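Local coordinates for Ton_1535 (PDB 3ZPJ), which is of unknown function but folds as an all-helical alpha-solenoid whose regular winding is interrupted by a left-handed helical turn, at residues 37-40 against 41-45; 73-76 against 77-81. One frame throughout, in Å; residues are numbered along the deposited sequence.

Interaction 1 of 2, residues 37-40 against 41-45; sequences TKIV and VTIYQ
The carbonyl oxygen of Lys38 takes the backbone N-H of Thr42, with N to O at 3.2 Å, and has the hydroxyl of the same threonine beside it. The amide comes in above the carbonyl plane, about 40° out of it. Thr42 OG1 stands 3.2 Å from Lys38 O and 3.1 Å from Ile39 O; its one proton can serve either carbonyl, and the geometry does not settle which. With chi1 at 59° the hydroxyl tucks between the backbone N and the carbonyl carbon, folded back against the preceding turn, which lets a threonine turn its hydroxyl to the main chain of its own helix. Its methyl, CG2, lies on the N side and also nears Lys38 O, at 3.4 Å. The neighbouring backbone bonds, from Val41 N to Thr37 O and, at 2.9 Å, from Tyr44 N to Val40 O, have their donors nearer the carbonyl planes. One turn apart, Ile39 and Ile43 form an apolar pair: the CG2 branch of Ile39 meets CD1 of Ile43 at 4.2 Å, the two chains slanting past each other. Both suit a buried strip, since Ile39 also rests on Leu20 and Ile56 and Ile43 on Tyr16. Val40, branched at CB and compact, packs on Ile53, Ile56 and Met57 of helix 53-66. Thr37 turns its hydroxyl back to Val33 O, and its side chain lies against Ile79 and Thr83 of helix 70-86. This is the i to i+4 ladder of an alpha-helix, here the last turns of helix 29-45, with apolar residues directed at neighbouring helices as in an alpha-solenoid.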
# COMPACT_ATOMS: atom_id res chain seq x y z
N THR A 37 -0.60 -9.74 -22.44
CA THR A 37 -1.43 -8.93 -21.56
C THR A 37 -0.84 -7.55 -21.26
O THR A 37 -1.58 -6.60 -21.03
CB THR A 37 -1.82 -9.68 -20.26
OG1 THR A 37 -0.65 -10.20 -19.64
CG2 THR A 37 -2.76 -10.82 -20.57
N LYS A 38 0.49 -7.44 -21.27
CA LYS A 38 1.19 -6.19 -21.00
C LYS A 38 1.05 -5.23 -22.18
O LYS A 38 1.08 -4.01 -22.01
CB LYS A 38 2.67 -6.48 -20.74
CG LYS A 38 3.42 -5.39 -19.99
CD LYS A 38 4.79 -5.91 -19.55
CE LYS A 38 4.65 -7.21 -18.75
NZ LYS A 38 5.95 -7.87 -18.46
N ILE A 39 0.93 -5.79 -23.37
CA ILE A 39 0.60 -5.01 -24.55
C ILE A 39 -0.80 -4.41 -24.45
O ILE A 39 -1.01 -3.23 -24.71
CB ILE A 39 0.68 -5.86 -25.79
CG1 ILE A 39 2.14 -6.25 -26.05
CG2 ILE A 39 0.07 -5.13 -26.98
CD1 ILE A 39 2.37 -6.85 -27.41
N VAL A 40 -1.77 -5.24 -24.08
CA VAL A 40 -3.15 -4.80 -23.90
C VAL A 40 -3.24 -3.70 -22.86
O VAL A 40 -3.90 -2.69 -23.07
CB VAL A 40 -4.06 -5.97 -23.45
CG1 VAL A 40 -5.33 -5.44 -22.78
CG2 VAL A 40 -4.40 -6.86 -24.65
N VAL A 41 -2.58 -3.91 -21.73
CA VAL A 41 -2.65 -2.95 -20.63
C VAL A 41 -2.08 -1.57 -21.04
O VAL A 41 -2.74 -0.55 -20.83
CB VAL A 41 -2.00 -3.51 -19.34
CG1 VAL A 41 -1.78 -2.42 -18.31
CG2 VAL A 41 -2.87 -4.62 -18.75
N THR A 42 -0.90 -1.55 -21.65
CA THR A 42 -0.33 -0.27 -22.08
C THR A 42 -1.21 0.42 -23.13
O THR A 42 -1.34 1.64 -23.10
CB THR A 42 1.13 -0.38 -22.57
OG1 THR A 42 1.21 -1.30 -23.66
CG2 THR A 42 2.04 -0.85 -21.43
N ILE A 43 -1.82 -0.34 -24.03
CA ILE A 43 -2.78 0.24 -24.97
C ILE A 43 -3.97 0.88 -24.24
O ILE A 43 -4.32 2.03 -24.50
CB ILE A 43 -3.34 -0.80 -25.94
CG1 ILE A 43 -2.26 -1.26 -26.93
CG2 ILE A 43 -4.54 -0.23 -26.70
CD1 ILE A 43 -2.80 -2.23 -27.97
N TYR A 44 -4.57 0.11 -23.34
CA TYR A 44 -5.72 0.57 -22.58
C TYR A 44 -5.39 1.85 -21.82
O TYR A 44 -6.21 2.76 -21.72
CB TYR A 44 -6.18 -0.52 -21.61
CG TYR A 44 -7.40 -0.18 -20.80
CD1 TYR A 44 -8.67 -0.25 -21.36
CD2 TYR A 44 -7.29 0.18 -19.46
CE1 TYR A 44 -9.80 0.06 -20.62
CE2 TYR A 44 -8.42 0.49 -18.71
CZ TYR A 44 -9.66 0.43 -19.30
OH TYR A 44 -10.78 0.73 -18.56
N GLN A 45 -4.16 1.90 -21.30
CA GLN A 45 -3.74 2.99 -20.41
C GLN A 45 -3.22 4.23 -21.14
O GLN A 45 -3.50 5.35 -20.72
CB GLN A 45 -2.70 2.49 -19.41
CG GLN A 45 -3.26 1.56 -18.35
CD GLN A 45 -2.20 1.10 -17.37
OE1 GLN A 45 -1.00 1.22 -17.63
NE2 GLN A 45 -2.64 0.57 -16.23

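Interaction 2 of 2, residues 73-76 against 77-81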
# COMPACT_ATOMS: atom_id res chain seq x y z
N LYS A 73 -1.49 -23.18 -15.77
CA LYS A 73 -2.81 -22.73 -16.19
C LYS A 73 -3.36 -21.74 -15.20
O LYS A 73 -3.96 -20.73 -15.57
CB LYS A 73 -3.75 -23.93 -16.26
CG LYS A 73 -4.76 -23.89 -17.39
CD LYS A 73 -5.43 -25.26 -17.57
CE LYS A 73 -6.39 -25.28 -18.76
NZ LYS A 73 -5.62 -25.45 -20.03
N ALA A 74 -3.17 -22.07 -13.93
CA ALA A 74 -3.66 -21.25 -12.83
C ALA A 74 -3.01 -19.88 -12.90
O ALA A 74 -3.70 -18.87 -12.77
CB ALA A 74 -3.38 -21.92 -11.50
N VAL A 75 -1.70 -19.84 -13.13
CA VAL A 75 -1.01 -18.56 -13.21
C VAL A 75 -1.47 -17.81 -14.44
O VAL A 75 -1.76 -16.62 -14.38
CB VAL A 75 0.52 -18.71 -13.20
CG1 VAL A 75 1.18 -17.35 -13.26
CG2 VAL A 75 0.98 -19.44 -11.94
N ALA A 76 -1.58 -18.51 -15.56
CA ALA A 76 -2.00 -17.87 -16.80
C ALA A 76 -3.39 -17.24 -16.67
O ALA A 76 -3.60 -16.07 -17.03
CB ALA A 76 -1.96 -18.86 -17.96
N TYR A 77 -4.33 -18.02 -16.14
CA TYR A 77 -5.67 -17.53 -15.87
C TYR A 77 -5.66 -16.32 -14.93
O TYR A 77 -6.47 -15.40 -15.07
CB TYR A 77 -6.52 -18.64 -15.26
CG TYR A 77 -7.03 -19.68 -16.23
CD1 TYR A 77 -7.22 -19.38 -17.57
CD2 TYR A 77 -7.34 -20.96 -15.80
CE1 TYR A 77 -7.70 -20.34 -18.46
CE2 TYR A 77 -7.82 -21.93 -16.67
CZ TYR A 77 -8.00 -21.61 -18.00
OH TYR A 77 -8.48 -22.57 -18.86
N SER A 78 -4.73 -16.32 -13.97
CA SER A 78 -4.60 -15.20 -13.03
C SER A 78 -4.13 -13.95 -13.73
O SER A 78 -4.66 -12.86 -13.50
CB SER A 78 -3.61 -15.52 -11.92
OG SER A 78 -4.11 -16.54 -11.09
N ILE A 79 -3.12 -14.10 -14.58
CA ILE A 79 -2.62 -13.01 -15.40
C ILE A 79 -3.73 -12.40 -16.26
O ILE A 79 -3.93 -11.18 -16.27
CB ILE A 79 -1.44 -13.48 -16.25
CG1 ILE A 79 -0.35 -14.03 -15.32
CG2 ILE A 79 -0.90 -12.34 -17.14
CD1 ILE A 79 0.92 -14.45 -16.02
N ILE A 80 -4.48 -13.25 -16.93
CA ILE A 80 -5.61 -12.81 -17.73
C ILE A 80 -6.65 -12.12 -16.86
O ILE A 80 -7.22 -11.09 -17.23
CB ILE A 80 -6.22 -14.01 -18.47
CG1 ILE A 80 -5.24 -14.51 -19.54
CG2 ILE A 80 -7.59 -13.66 -19.04
CD1 ILE A 80 -5.58 -15.86 -20.13
N ALA A 81 -6.88 -12.69 -15.68
CA ALA A 81 -7.90 -12.20 -14.75
C ALA A 81 -7.64 -10.78 -14.25
O ALA A 81 -8.55 -9.97 -14.21
CB ALA A 81 -8.05 -13.14 -13.57
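The phenol ring of Tyr77 and the aliphatic chain of Lys73 lie side by side and point the same way. Lys73 CG comes within 3.7 Å of Tyr77 CE2, and farther out Lys73 CE reaches Tyr77 OH at 3.4 Å. The inner end of the ring lies next to the preceding turn, where Lys73 O approaches obliquely, 3.3 Å from Tyr77 CG; Ala64 and Arg99 from helices 53-66 and 90-104 also touch this side chain. CG of Tyr77 lies opposite its own carbonyl carbon (chi1 -77°), which swings the ring back along the helix to the lysine. Were Tyr77 an alanine, the methylenes of Lys73 would probably lose their flat neighbour and a gap would open beside Ala64. The lysine's ammonium goes on to Lys65 O and Ala64 O near the end of helix 53-66, a distance the long lysine chain, bent at its last torsion, can span. At the next residue, Ala74 O accepts two donors from Ser78, its N at 3.0 Å and its OG at 2.9 Å, arriving from opposite faces of the carbonyl plane. Serine is small enough to fold its hydroxyl back this way in a buried spot, close to Leu120 and His123. Val75 CG1 and Ile79 CD1 meet at 4.0 Å and add an apolar contact one turn apart. The chemistry is therefore divided: Lys73 NZ and Ser78 OG are spent on main-chain carbonyls, while Tyr77 adds ring packing along the lysine chain, so a largely buried helix can carry all three; the lysine's charge is probably eased by the two carbonyls it meets.

Overall arrangement
Interaction 1 belongs to helix 29-45 and interaction 2 to helix 70-86, so they follow in series along the chain, with helix 53-66 between them. Their centres are about 16 Å apart, and each lies about 23 Å from the centre of the chain, on the same side of it, in the N-terminal part of the molecule. The two helices touch directly: Thr37 OG1 packs at 3.3 Å on Ile79 CG2. Both also press on helix 53-66, interaction 1 through Ile39 and Val40 and interaction 2 through Ala76, Tyr77 and Ile80. Here helix 29-45 touches both helix 53-66 and helix 70-86, consistent with the continuous core of an alpha-solenoid.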